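Local coordinates for hypothetical protein PA3696 (Pseudomonas aeruginosa, PDB 1YOX) that is of unknown function but belongs to the AIM24 (mitochondrial biogenesis) family of the cupin clan and forms a three-subunit assembly of beta-rich chains, at residues Glu21-Pro26 and Gln85-Val90; Glu28-Glu33 and Phe119-Tyr124; Arg168-Glu173 and Gly218-Gln223. All coordinates share one frame; numbering follows the deposited sequence.

Contact 1: residues Glu21-Pro26 and Gln85-Val90; sequences EIELDP and QGKQHV
Glu23 meets two side chains of residues 85-90, using a different carboxylate oxygen for each. Its OE2 makes a salt bridge to Lys87 NZ at 3.4 Å. Its OE1 comes to the edge of the His89 imidazole, near the ring plane, 3.0 Å from His89 CE1, a carbon whose hydrogen is probably polarised enough to favour a carboxylate neighbour. Carboxylate and ring are turned steeply against each other, at 78°, while the two side chains run side by side in the same direction. The extended Glu23 chain, its CG opposite the backbone N (chi1 -179°), carries the carboxylate out between the lysine chain and the imidazole. Lys87 is extended as well, and its methylenes also lie against the acid, with Lys87 CE 3.2 Å from Glu23 OE2. Asp25 runs alongside the base of the same lysine, its OD1 3.6 Å from Lys87 CG.

The scaffold is a regular antiparallel pair within a four-stranded beta-sheet, in a chain whose family belongs to the cupin clan. Ile22 with Val90 and Leu24 with Gln88 are hydrogen-bonded pairs, each closed by two N-H...O bonds; Leu24 N to Gln88 O, at 2.7 Å, is the shortest of the four. Between them Glu23 and His89 form a non-hydrogen-bonded pair, with both side chains on one face. On the other face Leu24 CD2 meets Val90 CG2 at 3.8 Å.

Farther out, Val90 rests on Phe80 and Ile44, and Leu24 on Leu8 and Asn82. Glu21 OE2 lies oblique to the imidazole, 3.2 Å from His89 ND1, while Glu21 OE1 is held by Tyr39 and Arg11 of its own chain and by Arg168 of a second subunit. Thr41 OG1 accepts from His89 N and is hydrogen-bonded to Gln88 OE1.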
ATOM      1  N   GLU C  21      13.371   1.962  12.570  1.00 33.62           N
ATOM      2  CA  GLU C  21      13.498   2.402  13.940  1.00 33.97           C
ATOM      3  C   GLU C  21      14.980   2.612  14.191  1.00 33.99           C
ATOM      4  O   GLU C  21      15.767   1.666  14.180  1.00 34.70           O
ATOM      5  CB  GLU C  21      12.895   1.399  14.924  1.00 33.47           C
ATOM      6  CG  GLU C  21      12.813   1.958  16.345  1.00 36.25           C
ATOM      7  CD  GLU C  21      12.743   0.883  17.408  1.00 39.38           C
ATOM      8  OE1 GLU C  21      11.623   0.573  17.861  1.00 41.81           O
ATOM      9  OE2 GLU C  21      13.803   0.323  17.772  1.00 41.73           O
ATOM     10  N   ILE C  22      15.337   3.872  14.381  1.00 34.05           N
ATOM     11  CA  ILE C  22      16.696   4.317  14.608  1.00 34.34           C
ATOM     12  C   ILE C  22      16.956   4.344  16.106  1.00 34.84           C
ATOM     13  O   ILE C  22      16.196   4.935  16.869  1.00 33.48           O
ATOM     14  CB  ILE C  22      16.911   5.749  14.067  1.00 34.73           C
ATOM     15  CG1 ILE C  22      16.489   5.865  12.573  1.00 33.44           C
ATOM     16  CG2 ILE C  22      18.371   6.224  14.345  1.00 36.23           C
ATOM     17  CD1 ILE C  22      17.392   5.134  11.571  1.00 32.29           C
ATOM     18  N   GLU C  23      18.037   3.676  16.510  1.00 35.69           N
ATOM     19  CA  GLU C  23      18.481   3.657  17.899  1.00 36.25           C
ATOM     20  C   GLU C  23      19.554   4.731  18.093  1.00 35.68           C
ATOM     21  O   GLU C  23      20.614   4.670  17.474  1.00 34.79           O
ATOM     22  CB  GLU C  23      19.027   2.271  18.242  1.00 36.29           C
ATOM     23  CG  GLU C  23      19.491   2.138  19.685  1.00 38.15           C
ATOM     24  CD  GLU C  23      19.768   0.706  20.048  1.00 42.13           C
ATOM     25  OE1 GLU C  23      18.784  -0.042  20.272  1.00 46.13           O
ATOM     26  OE2 GLU C  23      20.966   0.323  20.084  1.00 43.49           O
ATOM     27  N   LEU C  24      19.251   5.710  18.935  1.00 36.06           N
ATOM     28  CA  LEU C  24      20.145   6.836  19.212  1.00 36.79           C
ATOM     29  C   LEU C  24      20.855   6.666  20.565  1.00 37.63           C
ATOM     30  O   LEU C  24      20.184   6.571  21.589  1.00 36.77           O
ATOM     31  CB  LEU C  24      19.322   8.139  19.240  1.00 37.64           C
ATOM     32  CG  LEU C  24      19.157   9.088  18.029  1.00 37.57           C
ATOM     33  CD1 LEU C  24      19.416   8.440  16.688  1.00 38.67           C
ATOM     34  CD2 LEU C  24      17.855   9.838  18.032  1.00 36.17           C
ATOM     35  N   ASP C  25      22.199   6.620  20.570  1.00 38.22           N
ATOM     36  CA  ASP C  25      22.970   6.776  21.826  1.00 38.60           C
ATOM     37  C   ASP C  25      22.956   8.230  22.315  1.00 39.59           C
ATOM     38  O   ASP C  25      22.614   9.145  21.537  1.00 40.27           O
ATOM     39  CB  ASP C  25      24.381   6.224  21.680  1.00 38.41           C
ATOM     40  CG  ASP C  25      24.380   4.749  21.281  1.00 40.10           C
ATOM     41  OD1 ASP C  25      23.540   3.983  21.813  1.00 40.80           O
ATOM     42  OD2 ASP C  25      25.194   4.362  20.409  1.00 42.54           O
ATOM     43  N   PRO C  26      23.247   8.467  23.622  1.00 40.09           N
ATOM     44  CA  PRO C  26      23.211   9.843  24.109  1.00 40.14           C
ATOM     45  C   PRO C  26      24.074  10.767  23.254  1.00 40.48           C
ATOM     46  O   PRO C  26      25.179  10.394  22.872  1.00 40.95           O
ATOM     47  CB  PRO C  26      23.786   9.720  25.515  1.00 40.72           C
ATOM     48  CG  PRO C  26      23.379   8.367  25.941  1.00 39.99           C
ATOM     49  CD  PRO C  26      23.548   7.520  24.716  1.00 40.10           C
ATOM     50  N   GLN C  85      20.355   9.856  28.722  1.00 44.21           N
ATOM     51  CA  GLN C  85      21.534   9.255  29.367  1.00 44.37           C
ATOM     52  C   GLN C  85      21.741   7.806  28.947  1.00 44.03           C
ATOM     53  O   GLN C  85      22.792   7.233  29.221  1.00 43.74           O
ATOM     54  CB  GLN C  85      21.385   9.257  30.898  1.00 45.07           C
ATOM     55  CG  GLN C  85      20.530  10.360  31.489  1.00 46.24           C
ATOM     56  CD  GLN C  85      21.127  11.721  31.261  1.00 49.56           C
ATOM     57  OE1 GLN C  85      20.398  12.728  31.161  1.00 48.37           O
ATOM     58  NE2 GLN C  85      22.478  11.774  31.184  1.00 50.12           N
ATOM     59  N   GLY C  86      20.700   7.217  28.352  1.00 43.49           N
ATOM     60  CA  GLY C  86      20.740   5.899  27.773  1.00 43.18           C
ATOM     61  C   GLY C  86      20.186   5.893  26.355  1.00 43.34           C
ATOM     62  O   GLY C  86      19.843   6.946  25.799  1.00 43.70           O
ATOM     63  N   LYS C  87      20.094   4.696  25.782  1.00 43.06           N
ATOM     64  CA  LYS C  87      19.569   4.481  24.433  1.00 43.03           C
ATOM     65  C   LYS C  87      18.141   5.000  24.250  1.00 42.43           C
ATOM     66  O   LYS C  87      17.247   4.679  25.061  1.00 41.77           O
ATOM     67  CB  LYS C  87      19.549   2.985  24.099  1.00 43.29           C
ATOM     68  CG  LYS C  87      20.818   2.449  23.506  1.00 45.73           C
ATOM     69  CD  LYS C  87      20.722   0.924  23.332  1.00 48.63           C
ATOM     70  CE  LYS C  87      22.113   0.326  23.086  1.00 51.10           C
ATOM     71  NZ  LYS C  87      22.068  -1.153  22.910  1.00 52.33           N
ATOM     72  N   GLN C  88      17.927   5.749  23.165  1.00 40.80           N
ATOM     73  CA  GLN C  88      16.591   6.179  22.796  1.00 40.82           C
ATOM     74  C   GLN C  88      16.272   5.795  21.349  1.00 40.65           C
ATOM     75  O   GLN C  88      17.154   5.418  20.565  1.00 40.95           O
ATOM     76  CB  GLN C  88      16.435   7.683  22.987  1.00 41.49           C
ATOM     77  CG  GLN C  88      16.664   8.213  24.397  1.00 41.51           C
ATOM     78  CD  GLN C  88      15.580   7.815  25.372  1.00 44.89           C
ATOM     79  OE1 GLN C  88      14.406   7.788  25.029  1.00 47.02           O
ATOM     80  NE2 GLN C  88      15.975   7.500  26.610  1.00 46.16           N
ATOM     81  N   HIS C  89      15.001   5.902  20.988  1.00 39.54           N
ATOM     82  CA  HIS C  89      14.552   5.427  19.696  1.00 38.39           C
ATOM     83  C   HIS C  89      13.596   6.413  19.033  1.00 37.37           C
ATOM     84  O   HIS C  89      12.806   7.095  19.721  1.00 37.11           O
ATOM     85  CB  HIS C  89      13.890   4.063  19.843  1.00 37.93           C
ATOM     86  CG  HIS C  89      14.759   3.039  20.503  1.00 39.99           C
ATOM     87  ND1 HIS C  89      15.530   2.138  19.793  1.00 39.52           N
ATOM     88  CD2 HIS C  89      14.962   2.756  21.814  1.00 40.11           C
ATOM     89  CE1 HIS C  89      16.180   1.359  20.642  1.00 40.06           C
ATOM     90  NE2 HIS C  89      15.853   1.716  21.872  1.00 38.52           N
ATOM     91  N   VAL C  90      13.685   6.477  17.699  1.00 35.73           N
ATOM     92  CA  VAL C  90      12.736   7.205  16.847  1.00 34.40           C
ATOM     93  C   VAL C  90      12.519   6.380  15.580  1.00 33.28           C
ATOM     94  O   VAL C  90      13.489   5.977  14.963  1.00 32.39           O
ATOM     95  CB  VAL C  90      13.296   8.559  16.339  1.00 34.79           C
ATOM     96  CG1 VAL C  90      12.168   9.470  15.874  1.00 31.75           C
ATOM     97  CG2 VAL C  90      14.161   9.247  17.354  1.00 36.19           C
TER

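Contact 2: residues Glu28-Glu33 and Phe119-Tyr124; sequences ETVIAE and FLCAAY
Strands 29-32 and 119-123 run antiparallel, their axes 4.7 Å apart at closest and inclined at 151°, with Ile31 and Ala122 as the central hydrogen-bonded pair. They are the two middle strands of a six-stranded antiparallel beta-sheet, and a classic beta bulge distorts the second of them: Leu120 and Cys121 both face Phe158 on the strand beyond. Ile31 N gives a nearly linear bond to Ala122 O (2.7 Å, 176° at the hydrogen), arriving almost along the C=O axis, and Ala122 N returns one to Ile31 O. The third bond, Tyr124 N to Thr29 O, is bent at the acceptor, its donor standing well above the carbonyl plane.

Ile31 reaches across with both branches. Ile31 CG1 sits in the crowded position between the backbone N and the carbonyl carbon (chi1 68°), which brings it to 3.4 Å from Ala122 O. That leaves Ile31 CG2 to reach the edge of the Tyr124 ring, 4.0 Å from Tyr124 CD1. Tyr124 also lies beside Thr29, with the CB atoms of Tyr124 and Thr29 3.5 Å apart, and its ring meets that of His79 at a steep angle. The hydroxyl of Thr29 is engaged with Thr81 instead.

Val30 and Cys121 belong to the buried interior, where both touch Phe92, on strand 88-92 of the four-stranded beta-sheet; across the pair Val30 CG2 packs on Cys121 CB. Ala32 CB lies 3.8 Å from Cys121 CB. The Val30 methyl CG2 also lies against the carbonyl that receives the central bond, 3.2 Å from Ala122 O.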
ATOM      1  N   GLU C  28      23.576  11.495  20.137  1.00 41.76           N
ATOM      2  CA  GLU C  28      23.512  11.121  18.697  1.00 42.70           C
ATOM      3  C   GLU C  28      22.318  11.730  17.941  1.00 41.67           C
ATOM      4  O   GLU C  28      21.309  12.092  18.539  1.00 42.81           O
ATOM      5  CB  GLU C  28      23.513   9.595  18.508  1.00 42.55           C
ATOM      6  CG  GLU C  28      24.811   8.883  18.892  1.00 44.41           C
ATOM      7  CD  GLU C  28      24.872   7.455  18.342  1.00 45.02           C
ATOM      8  OE1 GLU C  28      23.803   6.822  18.164  1.00 45.83           O
ATOM      9  OE2 GLU C  28      25.994   6.963  18.071  1.00 49.28           O
ATOM     10  N   THR C  29      22.423  11.837  16.625  1.00 40.53           N
ATOM     11  CA  THR C  29      21.383  12.543  15.859  1.00 39.58           C
ATOM     12  C   THR C  29      21.050  11.883  14.532  1.00 38.07           C
ATOM     13  O   THR C  29      21.919  11.351  13.865  1.00 37.15           O
ATOM     14  CB  THR C  29      21.734  14.029  15.654  1.00 39.76           C
ATOM     15  OG1 THR C  29      21.881  14.629  16.938  1.00 43.25           O
ATOM     16  CG2 THR C  29      20.623  14.794  14.878  1.00 40.08           C
ATOM     17  N   VAL C  30      19.767  11.905  14.189  1.00 37.15           N
ATOM     18  CA  VAL C  30      19.291  11.488  12.876  1.00 36.27           C
ATOM     19  C   VAL C  30      18.489  12.638  12.228  1.00 36.31           C
ATOM     20  O   VAL C  30      17.793  13.413  12.918  1.00 34.86           O
ATOM     21  CB  VAL C  30      18.500  10.163  12.957  1.00 36.14           C
ATOM     22  CG1 VAL C  30      17.168  10.330  13.740  1.00 34.89           C
ATOM     23  CG2 VAL C  30      18.276   9.569  11.585  1.00 35.34           C
ATOM     24  N   ILE C  31      18.637  12.769  10.909  1.00 36.45           N
ATOM     25  CA  ILE C  31      17.937  13.808  10.171  1.00 37.10           C
ATOM     26  C   ILE C  31      16.876  13.193   9.258  1.00 37.41           C
ATOM     27  O   ILE C  31      17.086  12.152   8.642  1.00 38.04           O
ATOM     28  CB  ILE C  31      18.900  14.808   9.464  1.00 36.60           C
ATOM     29  CG1 ILE C  31      19.677  14.162   8.323  1.00 38.22           C
ATOM     30  CG2 ILE C  31      19.886  15.413  10.479  1.00 37.53           C
ATOM     31  CD1 ILE C  31      20.524  15.197   7.507  1.00 38.56           C
ATOM     32  N   ALA C  32      15.711  13.815   9.237  1.00 38.28           N
ATOM     33  CA  ALA C  32      14.575  13.291   8.506  1.00 39.44           C
ATOM     34  C   ALA C  32      13.623  14.437   8.203  1.00 40.06           C
ATOM     35  O   ALA C  32      13.638  15.455   8.887  1.00 40.00           O
ATOM     36  CB  ALA C  32      13.863  12.257   9.355  1.00 38.88           C
ATOM     37  N   GLU C  33      12.782  14.282   7.196  1.00 41.29           N
ATOM     38  CA  GLU C  33      11.637  15.194   7.089  1.00 43.23           C
ATOM     39  C   GLU C  33      10.649  14.786   8.206  1.00 43.10           C
ATOM     40  O   GLU C  33      10.426  13.590   8.455  1.00 43.32           O
ATOM     41  CB  GLU C  33      11.042  15.217   5.656  1.00 43.89           C
ATOM     42  CG  GLU C  33       9.937  16.222   5.437  1.00 46.97           C
ATOM     43  CD  GLU C  33       8.653  15.786   6.119  1.00 52.96           C
ATOM     44  OE1 GLU C  33       8.200  14.629   5.880  1.00 53.97           O
ATOM     45  OE2 GLU C  33       8.106  16.587   6.909  1.00 54.46           O
ATOM     46  N   PHE C 119      13.835   9.736  -0.284  1.00 37.57           N
ATOM     47  CA  PHE C 119      14.604   9.974   0.935  1.00 38.15           C
ATOM     48  C   PHE C 119      13.767   9.718   2.207  1.00 37.63           C
ATOM     49  O   PHE C 119      12.683  10.272   2.366  1.00 38.78           O
ATOM     50  CB  PHE C 119      15.224  11.382   0.955  1.00 38.43           C
ATOM     51  CG  PHE C 119      15.954  11.692   2.233  1.00 40.44           C
ATOM     52  CD1 PHE C 119      17.238  11.194   2.454  1.00 41.25           C
ATOM     53  CD2 PHE C 119      15.338  12.424   3.249  1.00 40.48           C
ATOM     54  CE1 PHE C 119      17.926  11.464   3.664  1.00 40.64           C
ATOM     55  CE2 PHE C 119      16.023  12.690   4.466  1.00 41.65           C
ATOM     56  CZ  PHE C 119      17.310  12.212   4.661  1.00 40.20           C
ATOM     57  N   LEU C 120      14.259   8.868   3.100  1.00 36.83           N
ATOM     58  CA  LEU C 120      13.579   8.610   4.385  1.00 36.40           C
ATOM     59  C   LEU C 120      14.285   9.253   5.594  1.00 35.95           C
ATOM     60  O   LEU C 120      13.704  10.102   6.284  1.00 36.48           O
ATOM     61  CB  LEU C 120      13.357   7.104   4.614  1.00 35.97           C
ATOM     62  CG  LEU C 120      12.569   6.742   5.871  1.00 35.49           C
ATOM     63  CD1 LEU C 120      11.294   7.609   5.956  1.00 36.63           C
ATOM     64  CD2 LEU C 120      12.230   5.266   5.879  1.00 37.21           C
ATOM     65  N   CYS C 121      15.515   8.836   5.876  1.00 35.18           N
ATOM     66  CA  CYS C 121      16.331   9.536   6.883  1.00 35.56           C
ATOM     67  C   CYS C 121      17.806   9.226   6.734  1.00 35.77           C
ATOM     68  O   CYS C 121      18.200   8.326   5.972  1.00 35.17           O
ATOM     69  CB  CYS C 121      15.881   9.210   8.317  1.00 35.20           C
ATOM     70  SG  CYS C 121      15.919   7.486   8.626  1.00 36.23           S
ATOM     71  N   ALA C 122      18.618   9.989   7.459  1.00 35.94           N
ATOM     72  CA  ALA C 122      20.056   9.810   7.422  1.00 36.09           C
ATOM     73  C   ALA C 122      20.707  10.212   8.742  1.00 37.22           C
ATOM     74  O   ALA C 122      20.170  11.029   9.515  1.00 36.78           O
ATOM     75  CB  ALA C 122      20.629  10.610   6.319  1.00 35.73           C
ATOM     76  N   ALA C 123      21.885   9.633   8.967  1.00 38.62           N
ATOM     77  CA  ALA C 123      22.755   9.973  10.077  1.00 39.46           C
ATOM     78  C   ALA C 123      23.131  11.440  10.010  1.00 40.60           C
ATOM     79  O   ALA C 123      23.394  11.977   8.920  1.00 40.33           O
ATOM     80  CB  ALA C 123      23.994   9.103  10.030  1.00 39.01           C
ATOM     81  N   TYR C 124      23.133  12.097  11.170  1.00 42.42           N
ATOM     82  CA  TYR C 124      23.705  13.430  11.275  1.00 44.51           C
ATOM     83  C   TYR C 124      25.110  13.414  10.655  1.00 44.69           C
ATOM     84  O   TYR C 124      25.850  12.435  10.813  1.00 45.08           O
ATOM     85  CB  TYR C 124      23.740  13.922  12.732  1.00 46.02           C
ATOM     86  CG  TYR C 124      24.168  15.371  12.825  1.00 48.48           C
ATOM     87  CD1 TYR C 124      23.438  16.367  12.167  1.00 50.08           C
ATOM     88  CD2 TYR C 124      25.330  15.745  13.516  1.00 49.82           C
ATOM     89  CE1 TYR C 124      23.840  17.716  12.207  1.00 52.45           C
ATOM     90  CE2 TYR C 124      25.751  17.095  13.562  1.00 51.49           C
ATOM     91  CZ  TYR C 124      24.996  18.073  12.903  1.00 51.54           C
ATOM     92  OH  TYR C 124      25.354  19.402  12.929  1.00 51.20           O
TER

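Contact 3: residues Arg168-Glu173 and Gly218-Gln223; sequences RQLNGE and GTVWLQ
Arg168 and Val220 bond to each other twice through the backbone, a hydrogen-bonded antiparallel pair in which Arg168 N reaches Val220 O at 2.7 Å. The return bond, from Val220 N to Arg168 O, is modelled so short that its exact length is doubtful. One step along, Leu170 N continues the ladder to Gly218 O, also at 2.7 Å, although Leu170 is already past the end of its strand.

Weaker C-H...O contacts fill the intervals. Gln169 CA lies 3.1 Å from Gly218 O, and Thr219 CA lies 3.2 Å from Arg168 O. These surround the non-hydrogen-bonded pair Gln169 and Thr219, whose side chains lie side by side on one face.

Within the chain, strand 165-169 forms one border of a six-stranded antiparallel beta-sheet, and strand 219-223 joins it to strand 182-185 farther in; Thr186 OG1 is bonded to Thr219 N from that direction.

Apolar contacts occupy the face opposite Gln169. Leu170 CG meets Val220 CG2 at 3.9 Å; Val220 CG2 faces that way because Val220 CG1 stands anti to the backbone N (chi1 -171°). Leu214 packs on both residues. The extended Arg168 chain passes Leu222, with Arg168 CD 4.2 Å from Leu222 CD1. Tyr39 of a third subunit packs on Arg168 and Leu222, and Arg168 NH2 makes a long, weak ion pair with Glu21 of that subunit.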
ATOM      1  N   ARG C 168      19.514  -2.897  -9.603  1.00 60.85           N
ATOM      2  CA  ARG C 168      20.168  -3.262 -10.850  1.00 62.09           C
ATOM      3  C   ARG C 168      21.564  -2.686 -10.935  1.00 62.55           C
ATOM      4  O   ARG C 168      21.781  -1.513 -10.635  1.00 62.57           O
ATOM      5  CB  ARG C 168      19.335  -2.796 -12.052  1.00 62.46           C
ATOM      6  CG  ARG C 168      18.127  -3.683 -12.305  1.00 63.34           C
ATOM      7  CD  ARG C 168      17.338  -3.283 -13.533  1.00 66.08           C
ATOM      8  NE  ARG C 168      16.620  -4.445 -14.060  1.00 68.67           N
ATOM      9  CZ  ARG C 168      16.909  -5.065 -15.205  1.00 69.59           C
ATOM     10  NH1 ARG C 168      17.892  -4.617 -15.989  1.00 69.81           N
ATOM     11  NH2 ARG C 168      16.198  -6.130 -15.574  1.00 69.14           N
ATOM     12  N   GLN C 169      22.510  -3.535 -11.331  1.00 63.51           N
ATOM     13  CA  GLN C 169      23.879  -3.117 -11.655  1.00 63.84           C
ATOM     14  C   GLN C 169      23.939  -2.891 -13.159  1.00 63.74           C
ATOM     15  O   GLN C 169      23.460  -3.723 -13.925  1.00 63.35           O
ATOM     16  CB  GLN C 169      24.873  -4.209 -11.260  1.00 64.07           C
ATOM     17  CG  GLN C 169      24.423  -5.059 -10.073  1.00 65.82           C
ATOM     18  CD  GLN C 169      24.402  -4.284  -8.755  1.00 67.32           C
ATOM     19  OE1 GLN C 169      25.167  -3.333  -8.567  1.00 67.59           O
ATOM     20  NE2 GLN C 169      23.532  -4.705  -7.833  1.00 65.94           N
ATOM     21  N   LEU C 170      24.522  -1.778 -13.590  1.00 63.78           N
ATOM     22  CA  LEU C 170      24.510  -1.464 -15.016  1.00 64.23           C
ATOM     23  C   LEU C 170      25.595  -2.098 -15.917  1.00 64.72           C
ATOM     24  O   LEU C 170      25.260  -2.750 -16.906  1.00 65.04           O
ATOM     25  CB  LEU C 170      24.342   0.043 -15.273  1.00 64.21           C
ATOM     26  CG  LEU C 170      22.905   0.579 -15.212  1.00 62.98           C
ATOM     27  CD1 LEU C 170      22.807   1.861 -16.032  1.00 61.84           C
ATOM     28  CD2 LEU C 170      21.884  -0.446 -15.713  1.00 60.66           C
ATOM     29  N   ASN C 171      26.875  -1.920 -15.592  1.00 64.83           N
ATOM     30  CA  ASN C 171      27.977  -2.459 -16.442  1.00 64.97           C
ATOM     31  C   ASN C 171      27.932  -1.978 -17.912  1.00 64.63           C
ATOM     32  O   ASN C 171      27.708  -2.780 -18.823  1.00 64.74           O
ATOM     33  CB  ASN C 171      28.010  -4.005 -16.412  1.00 64.89           C
ATOM     34  CG  ASN C 171      28.304  -4.574 -15.022  1.00 65.57           C
ATOM     35  OD1 ASN C 171      29.281  -4.179 -14.370  1.00 65.91           O
ATOM     36  ND2 ASN C 171      27.467  -5.527 -14.569  1.00 63.19           N
ATOM     37  N   GLY C 172      28.145  -0.684 -18.140  1.00 64.15           N
ATOM     38  CA  GLY C 172      28.038  -0.118 -19.486  1.00 63.97           C
ATOM     39  C   GLY C 172      26.850  -0.678 -20.262  1.00 63.92           C
ATOM     40  O   GLY C 172      27.015  -1.389 -21.256  1.00 63.90           O
ATOM     41  N   GLU C 173      25.648  -0.383 -19.776  1.00 63.55           N
ATOM     42  CA  GLU C 173      24.398  -0.786 -20.426  1.00 63.26           C
ATOM     43  C   GLU C 173      23.473   0.438 -20.465  1.00 61.95           C
ATOM     44  O   GLU C 173      23.765   1.460 -19.821  1.00 61.54           O
ATOM     45  CB  GLU C 173      23.753  -1.974 -19.682  1.00 62.86           C
ATOM     46  CG  GLU C 173      24.494  -3.303 -19.890  1.00 64.96           C
ATOM     47  CD  GLU C 173      23.965  -4.480 -19.038  1.00 65.37           C
ATOM     48  OE1 GLU C 173      22.894  -5.041 -19.369  1.00 66.91           O
ATOM     49  OE2 GLU C 173      24.649  -4.874 -18.059  1.00 67.64           O
ATOM     50  N   GLY C 218      27.204   1.926 -12.390  1.00 51.72           N
ATOM     51  CA  GLY C 218      27.002   1.244 -11.129  1.00 50.77           C
ATOM     52  C   GLY C 218      25.692   0.592 -10.803  1.00 50.09           C
ATOM     53  O   GLY C 218      25.248  -0.318 -11.494  1.00 50.55           O
ATOM     54  N   THR C 219      25.112   1.033  -9.691  1.00 48.97           N
ATOM     55  CA  THR C 219      23.901   0.445  -9.152  1.00 48.02           C
ATOM     56  C   THR C 219      22.747   1.401  -9.348  1.00 46.70           C
ATOM     57  O   THR C 219      22.882   2.609  -9.183  1.00 46.61           O
ATOM     58  CB  THR C 219      24.061   0.132  -7.655  1.00 48.28           C
ATOM     59  OG1 THR C 219      25.355  -0.443  -7.447  1.00 50.99           O
ATOM     60  CG2 THR C 219      23.008  -0.865  -7.173  1.00 47.10           C
ATOM     61  N   VAL C 220      21.620   0.846  -9.758  1.00 45.98           N
ATOM     62  CA  VAL C 220      20.380   1.582  -9.801  1.00 44.83           C
ATOM     63  C   VAL C 220      19.404   0.944  -8.850  1.00 43.97           C
ATOM     64  O   VAL C 220      19.299  -0.299  -8.771  1.00 42.92           O
ATOM     65  CB  VAL C 220      19.711   1.574 -11.205  1.00 45.31           C
ATOM     66  CG1 VAL C 220      18.544   2.548 -11.213  1.00 44.92           C
ATOM     67  CG2 VAL C 220      20.696   1.951 -12.295  1.00 44.97           C
ATOM     68  N   TRP C 221      18.653   1.808  -8.163  1.00 43.22           N
ATOM     69  CA  TRP C 221      17.527   1.366  -7.335  1.00 42.06           C
ATOM     70  C   TRP C 221      16.198   1.873  -7.910  1.00 40.49           C
ATOM     71  O   TRP C 221      15.986   3.074  -8.056  1.00 38.87           O
ATOM     72  CB  TRP C 221      17.749   1.793  -5.890  1.00 43.85           C
ATOM     73  CG  TRP C 221      19.224   1.768  -5.502  1.00 45.69           C
ATOM     74  CD1 TRP C 221      20.258   2.487  -6.078  1.00 48.15           C
ATOM     75  CD2 TRP C 221      19.809   0.999  -4.478  1.00 47.59           C
ATOM     76  NE1 TRP C 221      21.450   2.200  -5.467  1.00 48.17           N
ATOM     77  CE2 TRP C 221      21.205   1.291  -4.474  1.00 48.74           C
ATOM     78  CE3 TRP C 221      19.305   0.079  -3.561  1.00 48.03           C
ATOM     79  CZ2 TRP C 221      22.088   0.693  -3.588  1.00 48.25           C
ATOM     80  CZ3 TRP C 221      20.187  -0.510  -2.664  1.00 49.26           C
ATOM     81  CH2 TRP C 221      21.565  -0.199  -2.682  1.00 48.58           C
ATOM     82  N   LEU C 222      15.320   0.932  -8.251  1.00 38.60           N
ATOM     83  CA  LEU C 222      14.054   1.254  -8.883  1.00 37.45           C
ATOM     84  C   LEU C 222      12.876   0.782  -8.031  1.00 36.11           C
ATOM     85  O   LEU C 222      13.025  -0.100  -7.208  1.00 34.81           O
ATOM     86  CB  LEU C 222      13.978   0.613 -10.277  1.00 38.03           C
ATOM     87  CG  LEU C 222      15.070   0.980 -11.291  1.00 38.69           C
ATOM     88  CD1 LEU C 222      14.984   0.085 -12.515  1.00 39.56           C
ATOM     89  CD2 LEU C 222      14.997   2.447 -11.670  1.00 37.37           C
ATOM     90  N   GLN C 223      11.707   1.385  -8.242  1.00 34.39           N
ATOM     91  CA  GLN C 223      10.535   1.071  -7.441  1.00 33.00           C
ATOM     92  C   GLN C 223       9.391   0.774  -8.379  1.00 33.63           C
ATOM     93  O   GLN C 223       9.218   1.482  -9.392  1.00 33.52           O
ATOM     94  CB  GLN C 223      10.200   2.242  -6.503  1.00 33.06           C
ATOM     95  CG  GLN C 223       9.655   3.530  -7.165  1.00 31.29           C
ATOM     96  CD  GLN C 223       9.797   4.759  -6.284  1.00 32.53           C
ATOM     97  OE1 GLN C 223      10.396   5.766  -6.685  1.00 35.46           O
ATOM     98  NE2 GLN C 223       9.311   4.669  -5.062  1.00 27.34           N
TER

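In the fold
Contacts 1 and 2 belong to one packed unit: their centres are 13 Å apart, and the two beta-sheets they come from face each other through Ile22 CD1 on Cys121 SG at 4.0 Å and Leu24 CD1 on Val30 CG1 at 4.2 Å. Chain order interleaves them, so the strands that pair in one contact alternate with those of the other. Contact 3 lies across the chain's centre in another beta-sheet, its centre about 25 Å from that of contact 2 and 34 Å from that of contact 1. Between subunits the two sites come close: Arg168 of contact 3 reaches Glu21 of contact 1 on a neighbouring subunit, as a salt bridge at one interface and a long, weak ion pair at another.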